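Local coordinates for angiopoietin-related protein 4 (Homo sapiens, PDB 6U1U) that mediates, as the full-length protein, inactivation of lipoprotein lipase in triglyceride clearance and is represented here by its C-terminal fibrinogen-like domain with bound palmitic acid, at residues 155-160 with 168-173; 163-166 with 172-175; 139-142 with 148-151; 178-183 with 188-193; 44-47 with 52-55. One frame throughout, in Å; residues are numbered along the deposited sequence.

Contact 1 of 5, residues 155-160 with 168-173. With PLM (palmitic acid), chain B.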
# COMPACT_ATOMS: atom_id res chain seq x y z
N LYS A 155 10.98 16.35 13.49
CA LYS A 155 10.13 16.06 12.31
C LYS A 155 9.07 14.96 12.42
O LYS A 155 9.22 14.06 13.18
CB LYS A 155 11.09 15.60 11.21
CG LYS A 155 12.31 16.49 10.97
CD LYS A 155 11.98 17.70 10.14
CE LYS A 155 13.19 18.45 9.59
NZ LYS A 155 12.90 19.02 8.25
N ASN A 156 8.04 15.07 11.57
CA ASN A 156 6.92 14.12 11.48
C ASN A 156 6.56 14.03 10.01
O ASN A 156 5.94 14.94 9.44
CB ASN A 156 5.73 14.56 12.34
CG ASN A 156 4.56 13.58 12.29
OD1 ASN A 156 4.30 12.91 11.27
ND2 ASN A 156 3.80 13.52 13.39
N CYS A 157 6.94 12.92 9.38
CA CYS A 157 6.76 12.81 7.94
C CYS A 157 5.29 12.74 7.56
O CYS A 157 4.84 13.44 6.64
CB CYS A 157 7.55 11.59 7.43
SG CYS A 157 7.34 11.31 5.68
N ALA A 158 4.50 11.91 8.24
CA ALA A 158 3.11 11.80 7.85
C ALA A 158 2.36 13.12 8.04
O ALA A 158 1.51 13.49 7.23
CB ALA A 158 2.44 10.67 8.65
N LYS A 159 2.67 13.84 9.11
CA LYS A 159 1.98 15.11 9.31
C LYS A 159 2.37 16.13 8.24
O LYS A 159 1.53 16.92 7.80
CB LYS A 159 2.30 15.65 10.72
CG LYS A 159 1.24 16.59 11.27
CD LYS A 159 1.04 16.40 12.77
CE LYS A 159 1.77 17.48 13.56
NZ LYS A 159 1.60 17.28 15.05
N SER A 160 3.63 16.13 7.82
CA SER A 160 4.05 17.11 6.83
C SER A 160 3.47 16.78 5.46
O SER A 160 3.24 17.68 4.66
CB SER A 160 5.58 17.21 6.79
OG SER A 160 6.15 16.29 5.89
N GLY A 168 9.84 5.27 4.29
CA GLY A 168 11.24 4.93 4.51
C GLY A 168 12.17 6.14 4.40
O GLY A 168 13.18 6.24 5.10
N THR A 169 11.88 7.02 3.47
CA THR A 169 12.24 8.42 3.51
C THR A 169 10.92 9.18 3.38
O THR A 169 9.84 8.59 3.27
CB THR A 169 13.19 8.78 2.37
OG1 THR A 169 12.49 8.62 1.13
CG2 THR A 169 14.41 7.86 2.39
N CYS A 170 11.01 10.49 3.38
CA CYS A 170 9.81 11.25 3.09
C CYS A 170 9.75 11.62 1.62
O CYS A 170 8.94 12.47 1.24
CB CYS A 170 9.78 12.49 4.00
SG CYS A 170 8.14 13.06 4.58
N SER A 171 10.57 10.97 0.78
CA SER A 171 10.74 11.37 -0.61
C SER A 171 10.64 10.24 -1.63
O SER A 171 10.88 10.49 -2.81
CB SER A 171 12.13 12.03 -0.78
OG SER A 171 12.17 13.27 -0.10
N HIS A 172 10.33 9.01 -1.21
CA HIS A 172 10.32 7.88 -2.14
C HIS A 172 8.96 7.72 -2.82
O HIS A 172 8.88 7.63 -4.06
CB HIS A 172 10.66 6.58 -1.41
CG HIS A 172 10.54 5.36 -2.27
ND1 HIS A 172 9.37 4.65 -2.41
CD2 HIS A 172 11.44 4.77 -3.10
CE1 HIS A 172 9.55 3.66 -3.27
NE2 HIS A 172 10.81 3.70 -3.69
N SER A 173 7.90 7.67 -2.02
CA SER A 173 6.56 7.41 -2.52
C SER A 173 5.56 7.70 -1.42
O SER A 173 5.91 7.77 -0.25
CB SER A 173 6.37 5.97 -2.95
OG SER A 173 6.75 5.12 -1.86
C1 PLM B . 14.40 7.61 -1.67
O1 PLM B . 13.96 8.69 -1.20
O2 PLM B . 14.60 7.43 -2.88
C2 PLM B . 14.78 6.50 -0.70
C3 PLM B . 14.63 5.07 -1.11
C4 PLM B . 14.23 4.18 0.05
C5 PLM B . 13.49 2.92 -0.31
C6 PLM B . 12.56 2.39 0.77
C7 PLM B . 11.39 1.60 0.24
C8 PLM B . 10.17 1.52 1.13
C9 PLM B . 9.15 2.55 0.82
CA PLM B . 7.77 2.07 0.70
CB PLM B . 7.48 1.21 -0.47
CC PLM B . 6.22 0.46 -0.31
CD PLM B . 5.68 -0.13 -1.53
CE PLM B . 6.71 -0.82 -2.34
CF PLM B . 6.73 -2.30 -2.24
CG PLM B . 7.95 -2.82 -1.56

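Contact 2 of 5, residues 163-166 with 172-175. With PLM (palmitic acid), chain B.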
# COMPACT_ATOMS: atom_id res chain seq x y z
N GLY A 163 -1.93 11.43 4.77
CA GLY A 163 -2.19 9.99 4.67
C GLY A 163 -1.26 9.16 5.53
O GLY A 163 -0.58 9.65 6.44
N GLY A 164 -1.29 7.86 5.27
CA GLY A 164 -0.47 6.91 6.01
C GLY A 164 0.35 6.08 5.04
O GLY A 164 -0.12 5.72 3.97
N TRP A 165 1.60 5.84 5.40
CA TRP A 165 2.49 5.18 4.45
C TRP A 165 3.69 4.59 5.16
O TRP A 165 3.98 4.91 6.32
CB TRP A 165 2.97 6.16 3.36
CG TRP A 165 3.57 5.51 2.12
CD1 TRP A 165 4.85 5.65 1.64
CD2 TRP A 165 2.88 4.68 1.19
NE1 TRP A 165 5.00 4.96 0.47
CE2 TRP A 165 3.81 4.34 0.17
CE3 TRP A 165 1.57 4.18 1.12
CZ2 TRP A 165 3.48 3.50 -0.91
CZ3 TRP A 165 1.21 3.37 0.02
CH2 TRP A 165 2.17 3.03 -0.98
N TRP A 166 4.42 3.74 4.43
CA TRP A 166 5.72 3.22 4.86
C TRP A 166 6.75 4.25 4.42
O TRP A 166 7.40 4.12 3.38
CB TRP A 166 5.99 1.86 4.23
CG TRP A 166 5.06 0.78 4.69
CD1 TRP A 166 5.13 0.06 5.85
CD2 TRP A 166 3.94 0.26 3.96
NE1 TRP A 166 4.10 -0.87 5.90
CE2 TRP A 166 3.36 -0.76 4.75
CE3 TRP A 166 3.34 0.60 2.74
CZ2 TRP A 166 2.21 -1.47 4.35
CZ3 TRP A 166 2.20 -0.10 2.34
CH2 TRP A 166 1.64 -1.11 3.14
N HIS A 172 10.33 9.01 -1.21
CA HIS A 172 10.32 7.88 -2.14
C HIS A 172 8.96 7.72 -2.82
O HIS A 172 8.88 7.63 -4.06
CB HIS A 172 10.66 6.58 -1.41
CG HIS A 172 10.54 5.36 -2.27
ND1 HIS A 172 9.37 4.65 -2.41
CD2 HIS A 172 11.44 4.77 -3.10
CE1 HIS A 172 9.55 3.66 -3.27
NE2 HIS A 172 10.81 3.70 -3.69
N SER A 173 7.90 7.67 -2.02
CA SER A 173 6.56 7.41 -2.52
C SER A 173 5.56 7.70 -1.42
O SER A 173 5.91 7.77 -0.25
CB SER A 173 6.37 5.97 -2.95
OG SER A 173 6.75 5.12 -1.86
N ASN A 174 4.30 7.83 -1.84
CA ASN A 174 3.17 7.90 -0.93
C ASN A 174 1.93 7.72 -1.78
O ASN A 174 1.46 8.67 -2.41
CB ASN A 174 3.11 9.22 -0.17
CG ASN A 174 1.90 9.29 0.72
OD1 ASN A 174 1.24 8.26 0.90
ND2 ASN A 174 1.60 10.49 1.29
N LEU A 175 1.41 6.49 -1.88
CA LEU A 175 0.23 6.33 -2.70
C LEU A 175 -1.05 6.68 -1.94
O LEU A 175 -2.15 6.62 -2.51
CB LEU A 175 0.16 4.89 -3.25
CG LEU A 175 1.41 4.52 -4.07
CD1 LEU A 175 1.22 3.13 -4.66
CD2 LEU A 175 1.66 5.54 -5.16
C1 PLM B . 14.40 7.61 -1.67
O1 PLM B . 13.96 8.69 -1.20
O2 PLM B . 14.60 7.43 -2.88
C2 PLM B . 14.78 6.50 -0.70
C3 PLM B . 14.63 5.07 -1.11
C4 PLM B . 14.23 4.18 0.05
C5 PLM B . 13.49 2.92 -0.31
C6 PLM B . 12.56 2.39 0.77
C7 PLM B . 11.39 1.60 0.24
C8 PLM B . 10.17 1.52 1.13
C9 PLM B . 9.15 2.55 0.82
CA PLM B . 7.77 2.07 0.70
CB PLM B . 7.48 1.21 -0.47
CC PLM B . 6.22 0.46 -0.31
CD PLM B . 5.68 -0.13 -1.53
CE PLM B . 6.71 -0.82 -2.34
CF PLM B . 6.73 -2.30 -2.24
CG PLM B . 7.95 -2.82 -1.56

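Contact 3 of 5, residues 139-142 with 148-151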
# COMPACT_ATOMS: atom_id res chain seq x y z
N SER A 139 13.81 -2.78 7.32
CA SER A 139 12.47 -2.82 7.90
C SER A 139 11.96 -1.39 7.96
O SER A 139 12.67 -0.49 8.43
CB SER A 139 12.53 -3.48 9.29
OG SER A 139 11.34 -3.30 10.03
N VAL A 140 10.78 -1.12 7.39
CA VAL A 140 10.24 0.23 7.34
C VAL A 140 8.87 0.21 8.01
O VAL A 140 7.94 -0.42 7.50
CB VAL A 140 10.11 0.76 5.90
CG1 VAL A 140 9.61 2.18 5.91
CG2 VAL A 140 11.47 0.70 5.15
N PRO A 141 8.68 0.90 9.13
CA PRO A 141 7.35 0.90 9.78
C PRO A 141 6.35 1.75 9.01
O PRO A 141 6.70 2.67 8.27
CB PRO A 141 7.62 1.52 11.16
CG PRO A 141 8.79 2.42 10.93
CD PRO A 141 9.67 1.69 9.89
N PHE A 142 5.08 1.43 9.23
CA PHE A 142 4.01 2.29 8.75
C PHE A 142 3.86 3.50 9.66
O PHE A 142 3.99 3.38 10.88
CB PHE A 142 2.69 1.51 8.73
CG PHE A 142 1.66 2.08 7.83
CD1 PHE A 142 1.71 1.78 6.46
CD2 PHE A 142 0.64 2.90 8.32
CE1 PHE A 142 0.75 2.28 5.60
CE2 PHE A 142 -0.33 3.43 7.47
CZ PHE A 142 -0.29 3.11 6.11
N ASP A 148 3.82 8.59 14.10
CA ASP A 148 4.84 8.73 13.06
C ASP A 148 6.19 8.28 13.59
O ASP A 148 6.55 8.58 14.73
CB ASP A 148 4.93 10.16 12.55
CG ASP A 148 6.00 10.31 11.47
OD1 ASP A 148 5.72 9.98 10.28
OD2 ASP A 148 7.12 10.73 11.81
N HIS A 149 6.94 7.58 12.75
CA HIS A 149 8.16 6.90 13.20
C HIS A 149 9.45 7.61 12.79
O HIS A 149 10.54 7.06 13.00
CB HIS A 149 8.13 5.46 12.70
CG HIS A 149 7.04 4.68 13.37
ND1 HIS A 149 5.79 4.52 12.81
CD2 HIS A 149 7.00 4.07 14.58
CE1 HIS A 149 5.02 3.84 13.65
NE2 HIS A 149 5.73 3.55 14.72
N ASP A 150 9.37 8.82 12.24
CA ASP A 150 10.59 9.58 11.96
C ASP A 150 11.37 9.80 13.26
O ASP A 150 10.82 10.34 14.23
CB ASP A 150 10.24 10.93 11.30
CG ASP A 150 11.47 11.64 10.69
OD1 ASP A 150 11.35 12.17 9.56
OD2 ASP A 150 12.54 11.72 11.34
N LEU A 151 12.64 9.37 13.29
CA LEU A 151 13.39 9.44 14.54
C LEU A 151 13.79 10.86 14.89
O LEU A 151 14.03 11.16 16.07
CB LEU A 151 14.66 8.57 14.46
CG LEU A 151 14.46 7.05 14.54
CD1 LEU A 151 15.77 6.33 14.28
CD2 LEU A 151 13.92 6.69 15.92

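Contact 4 of 5, residues 178-183 with 188-193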
# COMPACT_ATOMS: atom_id res chain seq x y z
N GLN A 178 -2.80 13.14 -0.76
CA GLN A 178 -4.01 13.86 -1.14
C GLN A 178 -4.23 13.75 -2.65
O GLN A 178 -3.29 13.95 -3.41
CB GLN A 178 -3.89 15.33 -0.72
CG GLN A 178 -5.20 16.12 -0.80
CD GLN A 178 -5.04 17.54 -0.27
OE1 GLN A 178 -4.17 17.80 0.57
NE2 GLN A 178 -5.87 18.46 -0.76
N TYR A 179 -5.45 13.42 -3.07
CA TYR A 179 -5.76 13.31 -4.48
C TYR A 179 -5.85 14.70 -5.10
O TYR A 179 -6.56 15.56 -4.57
CB TYR A 179 -7.09 12.57 -4.70
CG TYR A 179 -7.24 12.07 -6.11
CD1 TYR A 179 -7.75 12.89 -7.11
CD2 TYR A 179 -6.86 10.79 -6.46
CE1 TYR A 179 -7.88 12.45 -8.42
CE2 TYR A 179 -7.00 10.32 -7.78
CZ TYR A 179 -7.50 11.17 -8.76
OH TYR A 179 -7.61 10.74 -10.07
N PHE A 180 -5.16 14.90 -6.23
CA PHE A 180 -5.14 16.16 -6.97
C PHE A 180 -5.52 15.91 -8.42
O PHE A 180 -5.01 14.98 -9.05
CB PHE A 180 -3.77 16.83 -6.96
CG PHE A 180 -3.33 17.31 -5.62
CD1 PHE A 180 -4.18 18.07 -4.84
CD2 PHE A 180 -2.07 17.01 -5.15
CE1 PHE A 180 -3.77 18.52 -3.60
CE2 PHE A 180 -1.67 17.45 -3.91
CZ PHE A 180 -2.51 18.21 -3.14
N ARG A 181 -6.38 16.77 -8.96
CA ARG A 181 -6.70 16.70 -10.38
C ARG A 181 -5.85 17.65 -11.22
O ARG A 181 -5.81 17.48 -12.45
CB ARG A 181 -8.20 17.00 -10.61
CG ARG A 181 -9.14 16.46 -9.55
CD ARG A 181 -10.60 16.78 -9.86
NE ARG A 181 -11.27 17.44 -8.74
CZ ARG A 181 -12.56 17.80 -8.74
NH1 ARG A 181 -13.32 17.55 -9.80
NH2 ARG A 181 -13.08 18.40 -7.67
N SER A 182 -5.24 18.63 -10.57
CA SER A 182 -4.43 19.66 -11.25
C SER A 182 -3.24 20.08 -10.38
O SER A 182 -3.12 19.59 -9.25
CB SER A 182 -5.27 20.84 -11.62
OG SER A 182 -5.64 20.75 -12.98
N ILE A 183 -2.45 20.97 -10.93
CA ILE A 183 -1.23 21.51 -10.29
C ILE A 183 -1.65 22.57 -9.29
O ILE A 183 -2.16 23.60 -9.75
CB ILE A 183 -0.43 22.20 -11.40
CG1 ILE A 183 -1.42 22.98 -12.27
CG2 ILE A 183 0.33 21.14 -12.20
CD1 ILE A 183 -0.80 23.68 -13.44
N GLN A 188 4.25 22.93 -2.95
CA GLN A 188 3.93 22.76 -1.54
C GLN A 188 2.70 21.90 -1.34
O GLN A 188 2.61 21.17 -0.34
CB GLN A 188 3.71 24.12 -0.87
CG GLN A 188 3.88 24.08 0.65
CD GLN A 188 2.58 23.89 1.43
OE1 GLN A 188 1.63 23.23 0.98
NE2 GLN A 188 2.53 24.47 2.62
N LYS A 189 1.80 21.96 -2.30
CA LYS A 189 0.61 21.11 -2.16
C LYS A 189 0.96 19.77 -2.78
O LYS A 189 0.73 18.80 -2.13
CB LYS A 189 -0.61 21.81 -2.77
CG LYS A 189 -1.36 22.75 -1.84
CD LYS A 189 -1.99 23.92 -2.58
CE LYS A 189 -3.25 24.49 -1.96
NZ LYS A 189 -3.89 25.49 -2.85
N LEU A 190 1.54 19.76 -3.97
CA LEU A 190 1.84 18.50 -4.66
C LEU A 190 2.78 17.62 -3.84
O LEU A 190 2.74 16.38 -3.97
CB LEU A 190 2.47 18.73 -6.05
CG LEU A 190 1.60 19.25 -7.19
CD1 LEU A 190 2.45 19.65 -8.40
CD2 LEU A 190 0.51 18.23 -7.60
N LYS A 191 3.59 18.24 -2.98
CA LYS A 191 4.36 17.48 -2.00
C LYS A 191 3.48 16.55 -1.15
O LYS A 191 3.93 15.48 -0.71
CB LYS A 191 5.12 18.45 -1.10
CG LYS A 191 5.33 18.04 0.30
CD LYS A 191 5.24 19.23 1.29
CE LYS A 191 5.91 18.86 2.62
NZ LYS A 191 6.10 20.02 3.55
N LYS A 192 2.24 16.95 -0.88
CA LYS A 192 1.33 16.11 -0.10
C LYS A 192 0.52 15.17 -0.97
O LYS A 192 -0.45 14.59 -0.48
CB LYS A 192 0.38 16.98 0.72
CG LYS A 192 1.09 17.97 1.65
CD LYS A 192 0.08 18.83 2.39
CE LYS A 192 0.65 19.35 3.70
NZ LYS A 192 0.22 18.53 4.88
N GLY A 193 0.89 15.00 -2.24
CA GLY A 193 0.10 14.25 -3.19
C GLY A 193 0.41 12.76 -3.25
O GLY A 193 1.11 12.20 -2.40

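Contact 5 of 5, residues 44-47 with 52-55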
# COMPACT_ATOMS: atom_id res chain seq x y z
N GLN A 44 -5.48 -1.67 -1.71
CA GLN A 44 -5.62 -0.22 -1.82
C GLN A 44 -6.05 0.05 -3.25
O GLN A 44 -5.56 -0.62 -4.17
CB GLN A 44 -4.28 0.47 -1.54
CG GLN A 44 -4.40 2.03 -1.49
CD GLN A 44 -3.87 2.74 -2.74
OE1 GLN A 44 -3.96 2.22 -3.84
NE2 GLN A 44 -3.34 3.97 -2.57
N ARG A 45 -6.95 1.02 -3.43
CA ARG A 45 -7.36 1.40 -4.78
C ARG A 45 -7.78 2.86 -4.76
O ARG A 45 -8.57 3.27 -3.89
CB ARG A 45 -8.53 0.50 -5.26
CG ARG A 45 -9.03 0.82 -6.66
CD ARG A 45 -9.92 -0.34 -7.18
NE ARG A 45 -11.19 -0.31 -6.47
CZ ARG A 45 -12.08 -1.31 -6.47
NH1 ARG A 45 -11.82 -2.44 -7.15
NH2 ARG A 45 -13.22 -1.16 -5.80
N ARG A 46 -7.22 3.65 -5.68
CA ARG A 46 -7.53 5.11 -5.79
C ARG A 46 -7.69 5.44 -7.28
O ARG A 46 -6.93 4.88 -8.08
CB ARG A 46 -6.43 5.94 -5.15
CG ARG A 46 -6.23 5.68 -3.66
CD ARG A 46 -5.34 6.71 -3.00
NE ARG A 46 -6.05 7.94 -2.69
CZ ARG A 46 -5.49 9.01 -2.13
NH1 ARG A 46 -4.21 8.99 -1.80
NH2 ARG A 46 -6.22 10.09 -1.89
N HIS A 47 -8.64 6.33 -7.62
CA HIS A 47 -8.86 6.64 -9.03
C HIS A 47 -9.64 7.93 -9.28
O HIS A 47 -9.69 8.37 -10.44
CB HIS A 47 -9.60 5.51 -9.75
CG HIS A 47 -10.80 5.01 -9.02
ND1 HIS A 47 -10.87 3.74 -8.49
CD2 HIS A 47 -11.97 5.61 -8.69
CE1 HIS A 47 -12.03 3.58 -7.88
NE2 HIS A 47 -12.71 4.70 -7.99
N ASP A 52 -11.50 10.30 1.43
CA ASP A 52 -10.47 11.00 2.19
C ASP A 52 -9.49 9.99 2.74
O ASP A 52 -9.89 9.04 3.43
CB ASP A 52 -11.15 11.76 3.34
CG ASP A 52 -10.19 12.61 4.18
OD1 ASP A 52 -8.98 12.65 3.92
OD2 ASP A 52 -10.67 13.24 5.14
N PHE A 53 -8.20 10.13 2.41
CA PHE A 53 -7.17 9.23 2.92
C PHE A 53 -6.36 9.85 4.05
O PHE A 53 -5.47 9.19 4.61
CB PHE A 53 -6.23 8.78 1.76
CG PHE A 53 -6.71 7.54 1.06
CD1 PHE A 53 -7.86 7.58 0.29
CD2 PHE A 53 -5.99 6.34 1.13
CE1 PHE A 53 -8.33 6.44 -0.37
CE2 PHE A 53 -6.42 5.20 0.44
CZ PHE A 53 -7.59 5.24 -0.29
N ASN A 54 -6.69 11.08 4.46
CA ASN A 54 -5.90 11.69 5.52
C ASN A 54 -6.53 11.31 6.86
O ASN A 54 -7.30 12.06 7.46
CB ASN A 54 -5.80 13.19 5.35
CG ASN A 54 -4.79 13.78 6.30
OD1 ASN A 54 -3.67 13.25 6.42
ND2 ASN A 54 -5.19 14.81 7.04
N ARG A 55 -6.20 10.09 7.28
CA ARG A 55 -6.76 9.50 8.51
C ARG A 55 -5.68 9.02 9.48
O ARG A 55 -4.58 8.78 9.08
CB ARG A 55 -7.71 8.35 8.17
CG ARG A 55 -8.64 8.65 7.01
CD ARG A 55 -9.92 7.88 7.06
NE ARG A 55 -10.67 8.11 5.85
CZ ARG A 55 -11.93 7.79 5.69
NH1 ARG A 55 -12.59 7.22 6.67
NH2 ARG A 55 -12.51 8.05 4.54

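Contact 1 of 5, residues 155-160 with 168-173
Cys-157, first in the short helix 157-160, is tied covalently to Cys-170 in the loop 168-173. Just before it, Asn-156 is the N-cap of that helix: Asn-156 OD1 accepts from Lys-159 N at 2.9 Å, and the N-H arrives from above the carbonyl plane, not along a lone pair. At Cys-157, SG, anti to the backbone N (chi1 177°), points out of the helix to meet Cys-170 SG at 2.2 Å. A chi3 of 101° sets the two CB-SG bonds nearly at right angles about this disulfide. The bridge belongs to the C-terminal, loop-rich part of the fibrinogen-like fold, and it fixes helix 157-160 to the loop whose Thr-169 binds the palmitic acid. Ser-160 comes last along the helix, its OG standing beside the bridge at 4.0 Å from Cys-170 SG. Next to the bridged Cys-170, Thr-169 turns away from the helix and serves the ligand: its OG1 donates to O1 of palmitic acid at 2.8 Å, while the same OG1 accepts from Ser-171 N at 3.1 Å, forming an ST turn. Thr-169 CG2 packs on ligand C2 at 3.4 Å. With a valine at Thr-169 the ligand oxygen O1 would probably lose this donor and Ser-171 N the acceptor of its turn. Lys-197 NZ supplies a further hydrogen bond to the ligand.

Contact 2 of 5, residues 163-166 with 172-175
In the core of the fibrinogen-like domain, beside its palmitic acid site, Trp-165 lays its indole flat against the backbone of strand 173-174. The evidence is a CH-pi contact: Asn-174 CA sits 3.6 Å from the centroid of the five-membered ring of Trp-165 and only 4° off its normal. Over the same face, toward the rim, Leu-175 N lies 3.5 Å above the plane, and Trp-166 CE3 approaches the opposite face. The far end of the indole meets Leu-175, whose CG is 3.5 Å from Trp-165 CH2, the leucine branch slanting across the benzo ring. Leu-175 and the indole both also touch Met-211 of strand 208-215, so the contact joins the loop after helix 157-160 to the large sheet. The amide of Asn-174 comes back beside the indole, OD1 3.7 Å from Trp-165 CB, yet its hydrogen bonds run from ND2 to Ser-162 O and from Asn-176 N to OD1. On the ligand side, His-172 presents one ring face to C7 of palmitic acid, and Trp-166 O is 3.4 Å from the ligand's CA. Ser-173 links the two aromatic residues Trp-165 and His-172. Its OG lies in the plane of the His-172 ring at 2.7 Å from ND1, a hydrogen bond in which either atom could donate. The same OG accepts from Trp-165 NE1 at 2.9 Å, with an N-H...O angle of 149° and the oxygen 17° out of the indole plane.

Contact 3 of 5, residues 139-142 with 148-151
The backbones of Pro-141 and His-149 come no nearer than 7.0 Å between their CA atoms, too far for strand pairing, so side chains span the gap between the end of strand 138-140 and the loop 148-151. The pyrrolidine ring of Pro-141 covers one face of the His-149 imidazole: Pro-141 CB lies 4.0 Å from the ring centroid and 19° off the normal, a CH-pi contact displaced toward the rim. Beside it, Pro-141 CG meets His-149 CB at 3.6 Å, the proline ring and the imidazole running antiparallel past one another. His-149 reaches this place with CG anti to its carbonyl carbon (chi1 -67°), and ND1 is hydrogen-bonded to Ser-143 OG. Loss of the imidazole to an alanine here is likely to leave the Pro-141 ring without its aromatic partner and Ser-143 OG without ND1. The side chain of Phe-142 leaves its CA away from loop 148-151, and its ring meets Trp-166 edge-to-face; the Phe-142 side chain is about 8 Å from the palmitic acid. Asp-150 points away from Pro-141 and forms a salt bridge with Arg-152. Asp-148 OD2 accepts from Asp-150 N at 3.0 Å from above the carboxylate plane, while OD1 accepts from Ala-158 N of helix 157-160. This Asx turn, with His-149 packed on Pro-141 just after strand 138-140, belongs to the loop-rich C-terminal part of the fibrinogen-like fold.

Contact 4 of 5, residues 178-183 with 188-193
Lys-189, in helix 187-190, offers its carbonyl oxygen to the rim of Phe-180: Lys-189 O lies close to the ring plane, 3.3 Å from Phe-180 CE2. The polarised edge of a phenyl ring suits such an oxygen, which also accepts the backbone bond from Lys-192 N at 2.7 Å. Lys-189 CB adds a looser touch on Phe-180 CZ. The next residue, Leu-190, brings CD2 to 3.8 Å from Phe-180 CD2, the two side chains lying askew to each other. Phe-180 gets there by setting CG anti to its carbonyl carbon (chi1 -67°), which sends the ring across to the other segment. Leu-190 also starts a type I turn closed by Gly-193 N on Leu-190 O at 2.9 Å, and that turn redirects the chain toward Gly-193. Within it Lys-192 O accepts from Gln-178 N at 2.8 Å; the bond is nearly straight at 169° and lies in the carbonyl plane. Gly-193 completes the walk: its CA meets Gln-178 O at 3.4 Å in a CA-H...O contact, and any CB there would press on Phe-180 and on Leu-190 O. Gln-178 O in turn sits over one face of the Phe-180 ring, 3.7 Å above its plane. The contact lies toward the periphery, its centre about 18 Å from the centre of the chain. Lys-192 NZ reaches back to Leu-161 O in the loop after helix 157-160, Lys-191 O is bonded to Arg-202, and Tyr-179 OH bonds Gln-207 O, just before strand 208-215.

Contact 5 of 5, residues 44-47 with 52-55
A charged group lies flat on an aromatic ring here: the guanidinium of Arg-46 stacks on Phe-53, with the two planes only 19° apart. Arg-46 CZ is 4.0 Å from the Phe-53 ring centroid and 25° off its normal, which makes this an offset cation-pi stack. The contact is carried by the length of the arginine chain, since the CA atoms of Arg-46 and Phe-53 are 9.6 Å apart. A bend at the third torsion (chi3 80°) brings the end of the chain down onto the ring: Arg-46 CD lies over the same face, 3.9 Å from the Phe-53 centroid, in a CH-pi contact, and Arg-46 NE approaches Phe-53 CD1 to 3.5 Å. Arg-46 keeps hydrogen-bonding power despite the stack, because NH1 donates to Gly-177 O and to Leu-175 O. Gln-44 touches the ring more lightly, through CG at 4.2 Å from Phe-53 CE2. The loop 52-55 that presents Phe-53 is internally tied. Arg-55 approaches Asp-52 O side-on with two donors in its guanidinium plane: Arg-55 NE is 2.7 Å from Asp-52 O, and Arg-55 NH2 is 3.0 Å from Asp-52 O. Asp-52 OD1 also accepts from Asn-54 N at 2.8 Å, an Asx turn, and an inverse gamma turn follows at Asn-54. Phe-64 meets Phe-53 edge-to-face, and Tyr-60 OH of helix 57-62 bonds Phe-53 O. Arg-46 ends strand 38-46, which lies between strands 71-72 and 208-215 in the large antiparallel sheet.

Along the chain the order is contact 5, 3, then 1 and 2 together, then 4, all in one fibrinogen-like domain. Contacts 1 and 2 share His-172 and Ser-173, lie about 8 Å apart between centres, and both touch the palmitic acid. Contact 3 is about 9 Å from contact 1 and 11 Å from contact 2, centre to centre; Gly-168 CA packs on Val-140 CG1 between contacts 1 and 3. Contacts 3 and 5 both reach the large sheet, yet their centres are about 20 Å apart. Contact 5 meets contact 2 through Gly-163 N and Asn-54 OD1. Contacts 1 and 2 supply part of the palmitic acid site from the loop-rich region; contact 5 ties that region to the large sheet.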